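Local atomic coordinates of TerD domain-containing protein (Streptomyces avermitilis, PDB entry 2QNG), a protein that is of unknown function but binds calcium ions and belongs to the TerD-like family, a family associated with bacterial tellurium resistance. Residues 37-42 with 49-54; 120-125 with 156-161; 164-169 with 174-179. One frame throughout, in Å; residues are numbered along the deposited sequence.

Contact 1. Residues 37-42 with 49-54; sequences VKWDPS and TDLDIV. With CA (calcium ion), chain C; CA (calcium ion), chain B.
Trp39 runs alongside Leu51 and Thr49 in the opposite direction, its indole against Leu51 and its ring nitrogen reaching Thr49. CB of Leu51 sits over one face of the six-membered ring, 3.8 Å from its centroid and close to the normal, a CH-pi contact. Trp39 NE1 donates to Thr49 O at 2.9 Å, bent to 145°, from above the carbonyl plane. CG of Trp39, between backbone N and carbonyl carbon (chi1 66°), swings the indole toward the second strand, and Thr49 CG2 packs on Trp39 CD1 at 3.5 Å. Ser42 OG and Thr49 OG1 share a hydrogen bond of 2.7 Å, Ser42 OG also pairs with Pro47 O, and waters bridge Asp40 O to Thr49 OG1 and Ser42 N to Thr49 N. Val37 turns CG2 to Ile53 CG1 (3.7 Å) and CG1 to Leu51. The strands run antiparallel, axes 8.4 Å apart, so side chains rather than direct backbone bonds join the two sheets. Trp39 O binds one calcium ion with Gly91, Gly93 and Asp97; Asp50 OD1, Leu51 O and Asp52 OD1 bind the other with Ser88 and Glu98. This is consistent with an interface that holds in place residues supplying ligands to both ions.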
loop_
_atom_site.group_PDB
_atom_site.type_symbol
_atom_site.label_atom_id
_atom_site.label_comp_id
_atom_site.label_asym_id
_atom_site.label_seq_id
_atom_site.Cartn_x
_atom_site.Cartn_y
_atom_site.Cartn_z
ATOM N N VAL A 37 -6.124 -5.841 -1.669
ATOM C CA VAL A 37 -7.141 -4.841 -1.321
ATOM C C VAL A 37 -8.393 -5.155 -2.123
ATOM O O VAL A 37 -8.305 -5.548 -3.291
ATOM C CB VAL A 37 -6.600 -3.418 -1.600
ATOM C CG1 VAL A 37 -7.655 -2.341 -1.315
ATOM C CG2 VAL A 37 -5.376 -3.183 -0.737
ATOM N N LYS A 38 -9.547 -4.987 -1.478
ATOM C CA LYS A 38 -10.840 -5.216 -2.119
ATOM C C LYS A 38 -11.796 -4.086 -1.786
ATOM O O LYS A 38 -11.651 -3.414 -0.754
ATOM C CB LYS A 38 -11.457 -6.553 -1.675
ATOM C CG LYS A 38 -12.115 -6.505 -0.287
ATOM C CD LYS A 38 -12.221 -7.881 0.366
ATOM C CE LYS A 38 -13.370 -8.697 -0.165
ATOM N NZ LYS A 38 -13.098 -10.172 -0.033
ATOM N N TRP A 39 -12.767 -3.880 -2.665
ATOM C CA TRP A 39 -13.867 -2.963 -2.425
ATOM C C TRP A 39 -14.984 -3.301 -3.393
ATOM O O TRP A 39 -14.807 -4.099 -4.330
ATOM C CB TRP A 39 -13.440 -1.485 -2.540
ATOM C CG TRP A 39 -13.017 -1.045 -3.895
ATOM C CD1 TRP A 39 -13.768 -0.322 -4.785
ATOM C CD2 TRP A 39 -11.750 -1.290 -4.548
ATOM N NE1 TRP A 39 -13.041 -0.071 -5.936
ATOM C CE2 TRP A 39 -11.795 -0.645 -5.805
ATOM C CE3 TRP A 39 -10.565 -1.922 -4.166
ATOM C CZ2 TRP A 39 -10.723 -0.667 -6.699
ATOM C CZ3 TRP A 39 -9.492 -1.945 -5.057
ATOM C CH2 TRP A 39 -9.579 -1.328 -6.315
ATOM N N ASP A 40 -16.146 -2.705 -3.154
ATOM C CA ASP A 40 -17.300 -2.864 -4.028
ATOM C C ASP A 40 -17.468 -1.594 -4.863
ATOM O O ASP A 40 -17.082 -0.503 -4.435
ATOM C CB ASP A 40 -18.553 -3.114 -3.193
ATOM C CG ASP A 40 -18.549 -4.474 -2.494
ATOM O OD1 ASP A 40 -17.775 -5.381 -2.905
ATOM O OD2 ASP A 40 -19.332 -4.648 -1.527
ATOM N N PRO A 41 -18.012 -1.725 -6.080
ATOM C CA PRO A 41 -18.110 -0.552 -6.953
ATOM C C PRO A 41 -19.085 0.514 -6.466
ATOM O O PRO A 41 -20.002 0.216 -5.691
ATOM C CB PRO A 41 -18.608 -1.125 -8.292
ATOM C CG PRO A 41 -18.939 -2.506 -8.066
ATOM C CD PRO A 41 -18.464 -2.961 -6.731
ATOM N N SER A 42 -18.875 1.729 -6.965
ATOM C CA SER A 42 -19.858 2.791 -6.813
ATOM C C SER A 42 -21.156 2.383 -7.480
ATOM O O SER A 42 -21.136 1.623 -8.439
ATOM C CB SER A 42 -19.410 4.034 -7.575
ATOM O OG SER A 42 -18.227 4.561 -7.039
ATOM N N THR A 49 -15.244 4.124 -8.086
ATOM C CA THR A 49 -14.369 4.066 -6.927
ATOM C C THR A 49 -13.105 3.308 -7.352
ATOM O O THR A 49 -13.201 2.136 -7.784
ATOM C CB THR A 49 -15.022 3.300 -5.777
ATOM O OG1 THR A 49 -16.211 3.972 -5.364
ATOM C CG2 THR A 49 -14.089 3.196 -4.605
ATOM N N ASP A 50 -11.931 3.940 -7.213
ATOM C CA ASP A 50 -10.676 3.342 -7.669
ATOM C C ASP A 50 -9.667 3.504 -6.546
ATOM O O ASP A 50 -9.275 4.620 -6.225
ATOM C CB ASP A 50 -10.214 4.093 -8.933
ATOM C CG ASP A 50 -8.925 3.529 -9.525
ATOM O OD1 ASP A 50 -8.415 2.480 -9.021
ATOM O OD2 ASP A 50 -8.416 4.153 -10.490
ATOM N N LEU A 51 -9.300 2.390 -5.925
ATOM C CA LEU A 51 -8.231 2.346 -4.945
ATOM C C LEU A 51 -6.983 1.831 -5.632
ATOM O O LEU A 51 -7.086 0.946 -6.500
ATOM C CB LEU A 51 -8.587 1.426 -3.751
ATOM C CG LEU A 51 -9.527 2.014 -2.669
ATOM C CD1 LEU A 51 -10.860 2.579 -3.210
ATOM C CD2 LEU A 51 -9.782 0.980 -1.580
ATOM N N ASP A 52 -5.825 2.370 -5.247
ATOM C CA ASP A 52 -4.559 1.877 -5.775
ATOM C C ASP A 52 -3.626 1.535 -4.632
ATOM O O ASP A 52 -3.484 2.311 -3.687
ATOM C CB ASP A 52 -3.864 2.945 -6.620
ATOM C CG ASP A 52 -4.555 3.192 -7.958
ATOM O OD1 ASP A 52 -5.277 2.336 -8.469
ATOM O OD2 ASP A 52 -4.333 4.265 -8.544
ATOM N N ILE A 53 -2.946 0.386 -4.744
ATOM C CA ILE A 53 -1.875 0.037 -3.808
ATOM C C ILE A 53 -0.594 0.729 -4.285
ATOM O O ILE A 53 -0.290 0.755 -5.492
ATOM C CB ILE A 53 -1.648 -1.480 -3.766
ATOM C CG1 ILE A 53 -2.932 -2.205 -3.356
ATOM C CG2 ILE A 53 -0.516 -1.793 -2.808
ATOM C CD1 ILE A 53 -2.821 -3.726 -3.441
ATOM N N VAL A 54 0.135 1.283 -3.319
ATOM C CA VAL A 54 1.428 1.892 -3.638
ATOM C C VAL A 54 2.443 1.479 -2.586
ATOM O O VAL A 54 2.124 1.323 -1.404
ATOM C CB VAL A 54 1.346 3.447 -3.797
ATOM C CG1 VAL A 54 0.770 4.054 -2.577
ATOM C CG2 VAL A 54 2.724 4.046 -4.095
HETATM CA CA CA C . -6.856 0.789 -8.798
HETATM CA CA CA B . -14.472 -5.960 -5.742
HETATM O O HOH W 1 -17.430 2.142 -3.577
HETATM O O HOH W 2 -16.802 -6.224 -5.294
HETATM O O HOH W 3 -16.693 1.835 -8.896
HETATM O O HOH W 4 -14.248 -7.413 -3.907
HETATM O O HOH W 5 -5.752 0.745 -10.858
#

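Contact 2. Residues 120-125 with 156-161; sequences IQQRDA and GSTAAT
Ile120 and Thr158 meet backbone to backbone where the end of strand 111-120 passes the start of strand 159-167: Ile120 N donates to Thr158 O at 2.9 Å, with an N-H...O angle of 162°. This is the tight part. Ile120 CB lies 3.4 Å from the same oxygen, Thr158 O, and its CD1 comes near Ser157 O, while Leu51, Phe129 and Val132 pack around the isoleucine. Gln122 then folds back, bent at chi2 (-61°); its side chain and that of Thr158 cross at about a right angle, with the amide end touching, Gln122 NE2 3.6 Å from Thr158 CB. The amide makes no hydrogen bond to 156-161; NE2 donates to Ile120 O at 2.9 Å and also to Arg127 O. With an alanine in place of Gln122, Ile120 O and Arg127 O would probably lose their shared donor and a gap would open beside the Thr158 methyl. Thr158 OG1 instead bonds to Ser184 O. Thr158 and Ala159 both face Tyr182, a classic beta bulge. The loose side is the exposed turn beyond Gln122, where Arg123 grips Asp124 OD1 through NE and NH2, both 3.1 Å from that oxygen and reaching it from the same face of the carboxylate plane. The chemistry thus divides: one backbone bond and amide packing join the segments, whereas the salt bridge lies within the outer turn and takes no part in joining them.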
loop_
_atom_site.group_PDB
_atom_site.type_symbol
_atom_site.label_atom_id
_atom_site.label_comp_id
_atom_site.label_asym_id
_atom_site.label_seq_id
_atom_site.Cartn_x
_atom_site.Cartn_y
_atom_site.Cartn_z
ATOM N N ILE A 120 -7.101 6.464 -2.529
ATOM C CA ILE A 120 -8.348 6.523 -3.247
ATOM C C ILE A 120 -8.182 7.603 -4.297
ATOM O O ILE A 120 -7.816 8.741 -3.979
ATOM C CB ILE A 120 -9.503 6.911 -2.333
ATOM C CG1 ILE A 120 -9.631 5.935 -1.159
ATOM C CG2 ILE A 120 -10.813 7.006 -3.153
ATOM C CD1 ILE A 120 -10.492 6.455 -0.044
ATOM N N GLN A 121 -8.406 7.254 -5.561
ATOM C CA GLN A 121 -8.322 8.273 -6.617
ATOM C C GLN A 121 -9.383 9.348 -6.383
ATOM O O GLN A 121 -10.521 9.039 -6.021
ATOM C CB GLN A 121 -8.523 7.650 -7.997
ATOM C CG GLN A 121 -7.321 6.791 -8.427
ATOM C CD GLN A 121 -6.074 7.620 -8.758
ATOM O OE1 GLN A 121 -6.172 8.805 -9.097
ATOM N NE2 GLN A 121 -4.909 7.013 -8.624
ATOM N N GLN A 122 -8.994 10.612 -6.614
ATOM C CA GLN A 122 -9.823 11.779 -6.268
ATOM C C GLN A 122 -10.267 12.592 -7.471
ATOM O O GLN A 122 -11.106 13.473 -7.332
ATOM C CB GLN A 122 -9.047 12.724 -5.325
ATOM C CG GLN A 122 -8.642 12.108 -3.990
ATOM C CD GLN A 122 -9.839 11.673 -3.191
ATOM O OE1 GLN A 122 -10.750 12.467 -2.937
ATOM N NE2 GLN A 122 -9.837 10.412 -2.761
ATOM N N ARG A 123 -9.696 12.328 -8.639
ATOM C CA ARG A 123 -9.930 13.187 -9.805
ATOM C C ARG A 123 -11.421 13.356 -10.127
ATOM O O ARG A 123 -11.863 14.467 -10.450
ATOM C CB ARG A 123 -9.162 12.641 -11.015
ATOM C CG ARG A 123 -9.186 13.487 -12.281
ATOM C CD ARG A 123 -8.924 12.608 -13.520
ATOM N NE ARG A 123 -9.904 11.522 -13.605
ATOM C CZ ARG A 123 -9.706 10.339 -14.185
ATOM N NH1 ARG A 123 -8.544 10.044 -14.771
ATOM N NH2 ARG A 123 -10.685 9.441 -14.181
ATOM N N ASP A 124 -12.189 12.271 -10.044
ATOM C CA ASP A 124 -13.621 12.296 -10.400
ATOM C C ASP A 124 -14.579 12.775 -9.288
ATOM O O ASP A 124 -15.710 13.194 -9.565
ATOM C CB ASP A 124 -14.081 10.908 -10.855
ATOM C CG ASP A 124 -13.401 10.424 -12.135
ATOM O OD1 ASP A 124 -12.894 11.238 -12.944
ATOM O OD2 ASP A 124 -13.410 9.189 -12.339
ATOM N N ALA A 125 -14.130 12.725 -8.036
ATOM C CA ALA A 125 -14.981 13.055 -6.887
ATOM C C ALA A 125 -14.128 12.955 -5.647
ATOM O O ALA A 125 -13.311 12.057 -5.530
ATOM C CB ALA A 125 -16.137 12.064 -6.764
ATOM N N GLY A 156 -12.302 9.139 7.395
ATOM C CA GLY A 156 -12.293 10.456 6.803
ATOM C C GLY A 156 -11.107 10.728 5.897
ATOM O O GLY A 156 -10.985 11.846 5.401
ATOM N N SER A 157 -10.241 9.729 5.671
ATOM C CA SER A 157 -9.031 9.936 4.894
ATOM C C SER A 157 -9.197 9.590 3.417
ATOM O O SER A 157 -10.041 8.754 3.076
ATOM C CB SER A 157 -7.925 9.047 5.480
ATOM O OG SER A 157 -7.608 9.471 6.819
ATOM N N THR A 158 -8.348 10.188 2.576
ATOM C CA THR A 158 -8.320 9.904 1.140
ATOM C C THR A 158 -7.208 8.914 0.766
ATOM O O THR A 158 -7.144 8.456 -0.364
ATOM C CB THR A 158 -8.162 11.202 0.345
ATOM O OG1 THR A 158 -7.040 11.913 0.865
ATOM C CG2 THR A 158 -9.438 12.059 0.491
ATOM N N ALA A 159 -6.333 8.605 1.717
ATOM C CA ALA A 159 -5.232 7.661 1.516
ATOM C C ALA A 159 -4.786 7.190 2.891
ATOM O O ALA A 159 -5.078 7.846 3.907
ATOM C CB ALA A 159 -4.065 8.303 0.770
ATOM N N ALA A 160 -4.088 6.059 2.947
ATOM C CA ALA A 160 -3.559 5.595 4.231
ATOM C C ALA A 160 -2.310 4.771 4.008
ATOM O O ALA A 160 -2.256 3.981 3.053
ATOM C CB ALA A 160 -4.618 4.732 4.965
ATOM N N THR A 161 -1.307 4.935 4.860
ATOM C CA THR A 161 -0.281 3.892 4.898
ATOM C C THR A 161 -0.847 2.741 5.740
ATOM O O THR A 161 -1.611 2.972 6.702
ATOM C CB THR A 161 1.038 4.397 5.495
ATOM O OG1 THR A 161 0.807 4.921 6.809
ATOM C CG2 THR A 161 1.665 5.498 4.619
#

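Contact 3. Residues 164-169 with 174-179; sequences EFVRDD and TFHPGI
Glu164, Phe165 and Val166 pair with His176, Phe175 and Thr174 in antiparallel register, with the short strand axes 4.7 Å apart at 147°. Bonds run both ways between Val166 and Thr174, with Thr174 N to Val166 O at 2.8 Å; His176 N reaches Glu164 O almost straight, but the return bond from Glu164 N to His176 O is weak. The non-hydrogen-bonded pair, Phe165 with Phe175, puts both rings on one face of the sheet. Their planes are 29° apart and their centroids 5.2 Å apart, slid so far that the rings barely overlap, and Phe165 CE1 touches Phe175 CD1 at 3.5 Å. Phe175 reaches there with CG anti to its backbone N (chi1 171°), and Pro177 N lies over the centre of one face of its ring. Leu146 and Ala147 of strand 144-149 cover Phe175 from the other sheet. On the opposite face the imidazole lies beside Val166 CG2, 3.8 Å from His176 ND1. The contact buries ND1, which has no polar partner in the model. In one of the two conformers of Glu164, OE1 meets His176 CB at 3.6 Å and OE2 forms a salt bridge with Arg113. The arrangement is a beta hairpin at the edge of a five-stranded antiparallel sheet, its phenylalanines turned into the beta sandwich and its other face, with Glu164, Val166, Thr174 and His176, turned outward.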
loop_
_atom_site.group_PDB
_atom_site.type_symbol
_atom_site.label_atom_id
_atom_site.label_comp_id
_atom_site.label_asym_id
_atom_site.label_seq_id
_atom_site.Cartn_x
_atom_site.Cartn_y
_atom_site.Cartn_z
ATOM N N GLU A 164 4.490 -1.097 7.483
ATOM C CA GLU A 164 5.874 -0.690 7.392
ATOM C C GLU A 164 6.720 -1.945 7.572
ATOM O O GLU A 164 6.347 -2.774 8.418
ATOM C CB GLU A 164 6.136 0.250 8.574
ATOM C CG GLU A 164 7.452 0.917 8.547
ATOM C CD GLU A 164 7.722 1.734 9.788
ATOM O OE1 GLU A 164 6.944 1.656 10.762
ATOM O OE2 GLU A 164 8.734 2.419 9.776
ATOM N N PHE A 165 7.846 -2.050 6.861
ATOM C CA PHE A 165 8.824 -3.136 7.064
ATOM C C PHE A 165 10.168 -2.480 7.215
ATOM O O PHE A 165 10.514 -1.606 6.428
ATOM C CB PHE A 165 8.830 -4.075 5.862
ATOM C CG PHE A 165 7.486 -4.696 5.603
ATOM C CD1 PHE A 165 7.126 -5.895 6.228
ATOM C CD2 PHE A 165 6.558 -4.061 4.769
ATOM C CE1 PHE A 165 5.870 -6.471 6.016
ATOM C CE2 PHE A 165 5.299 -4.643 4.561
ATOM C CZ PHE A 165 4.961 -5.824 5.199
ATOM N N VAL A 166 10.915 -2.886 8.250
ATOM C CA VAL A 166 12.229 -2.308 8.547
ATOM C C VAL A 166 13.238 -3.446 8.687
ATOM O O VAL A 166 12.925 -4.459 9.324
ATOM C CB VAL A 166 12.191 -1.468 9.847
ATOM C CG1 VAL A 166 13.554 -0.853 10.148
ATOM C CG2 VAL A 166 11.149 -0.384 9.698
ATOM N N ARG A 167 14.410 -3.280 8.063
ATOM C CA ARG A 167 15.451 -4.307 8.094
ATOM C C ARG A 167 16.571 -3.849 9.008
ATOM O O ARG A 167 17.075 -2.726 8.865
ATOM C CB ARG A 167 15.944 -4.570 6.666
ATOM C CG ARG A 167 17.306 -5.179 6.507
ATOM C CD ARG A 167 17.711 -4.985 5.070
ATOM N NE ARG A 167 17.408 -6.147 4.245
ATOM C CZ ARG A 167 17.337 -6.128 2.916
ATOM N NH1 ARG A 167 17.530 -4.994 2.248
ATOM N NH2 ARG A 167 17.069 -7.245 2.254
ATOM N N ASP A 168 16.939 -4.720 9.946
ATOM C CA ASP A 168 17.987 -4.432 10.932
ATOM C C ASP A 168 19.344 -4.912 10.432
ATOM O O ASP A 168 19.456 -5.454 9.327
ATOM C CB ASP A 168 17.637 -5.085 12.276
ATOM C CG ASP A 168 17.323 -6.574 12.152
ATOM O OD1 ASP A 168 18.055 -7.285 11.431
ATOM O OD2 ASP A 168 16.337 -7.041 12.778
ATOM N N ASP A 169 20.367 -4.730 11.267
ATOM C CA ASP A 169 21.723 -5.117 10.905
ATOM C C ASP A 169 21.872 -6.630 10.724
ATOM O O ASP A 169 22.804 -7.083 10.055
ATOM C CB ASP A 169 22.721 -4.577 11.934
ATOM C CG ASP A 169 22.817 -3.049 11.925
ATOM O OD1 ASP A 169 22.033 -2.379 11.214
ATOM O OD2 ASP A 169 23.686 -2.512 12.645
ATOM N N THR A 174 11.413 -6.785 9.780
ATOM C CA THR A 174 10.350 -6.741 10.786
ATOM C C THR A 174 9.154 -5.967 10.234
ATOM O O THR A 174 9.329 -4.900 9.631
ATOM C CB THR A 174 10.843 -6.044 12.109
ATOM O OG1 THR A 174 11.893 -6.833 12.689
ATOM C CG2 THR A 174 9.695 -5.860 13.165
ATOM N N PHE A 175 7.957 -6.505 10.450
ATOM C CA PHE A 175 6.709 -5.829 10.114
ATOM C C PHE A 175 6.216 -5.027 11.315
ATOM O O PHE A 175 6.142 -5.545 12.435
ATOM C CB PHE A 175 5.659 -6.864 9.682
ATOM C CG PHE A 175 4.278 -6.313 9.518
ATOM C CD1 PHE A 175 4.024 -5.226 8.695
ATOM C CD2 PHE A 175 3.206 -6.915 10.178
ATOM C CE1 PHE A 175 2.712 -4.736 8.537
ATOM C CE2 PHE A 175 1.894 -6.438 10.025
ATOM C CZ PHE A 175 1.643 -5.350 9.196
ATOM N N HIS A 176 5.899 -3.764 11.055
ATOM C CA HIS A 176 5.343 -2.849 12.046
ATOM C C HIS A 176 3.919 -2.512 11.617
ATOM O O HIS A 176 3.720 -1.722 10.675
ATOM C CB HIS A 176 6.201 -1.579 12.147
ATOM C CG HIS A 176 7.563 -1.811 12.721
ATOM N ND1 HIS A 176 8.668 -2.110 11.952
ATOM C CD2 HIS A 176 7.997 -1.800 14.006
ATOM C CE1 HIS A 176 9.724 -2.264 12.734
ATOM N NE2 HIS A 176 9.341 -2.084 13.984
ATOM N N PRO A 177 2.917 -3.143 12.254
ATOM C CA PRO A 177 1.536 -2.834 11.914
ATOM C C PRO A 177 1.133 -1.410 12.260
ATOM O O PRO A 177 1.685 -0.777 13.156
ATOM C CB PRO A 177 0.727 -3.830 12.754
ATOM C CG PRO A 177 1.629 -4.170 13.886
ATOM C CD PRO A 177 3.000 -4.172 13.306
ATOM N N GLY A 178 0.170 -0.907 11.520
ATOM C CA GLY A 178 -0.374 0.402 11.833
ATOM C C GLY A 178 -0.952 0.975 10.574
ATOM O O GLY A 178 -0.345 0.890 9.514
ATOM N N ILE A 179 -2.162 1.498 10.687
ATOM C CA ILE A 179 -2.838 2.167 9.590
ATOM C C ILE A 179 -2.885 3.648 9.953
ATOM O O ILE A 179 -3.334 4.002 11.058
ATOM C CB ILE A 179 -4.299 1.689 9.435
ATOM C CG1 ILE A 179 -4.438 0.157 9.464
ATOM C CG2 ILE A 179 -4.969 2.361 8.232
ATOM C CD1 ILE A 179 -3.894 -0.577 8.311
#

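In the fold
Contacts 1 and 2 are buried neighbours, their centres about 10 Å apart, whereas contact 3 is partly exposed and lies across the chain's centre, about 24 Å between centres from either. Contact 1 spans the two sheets near the calcium ions; contacts 2 and 3 both use strand 159-167, at its start and its end. Gln121 ties contact 2 to contact 1, its NE2 reaching Asp52 OD2 at 2.8 Å, which makes it a probable second-shell partner of a calcium ligand. Ile179 CG2 packs on Thr161 O, joining contacts 2 and 3. Chemistry follows place: metal ligation and indole packing, then a backbone bond at the end of the 111-120/159-167 strand pairing, then hairpin pairing away from calcium.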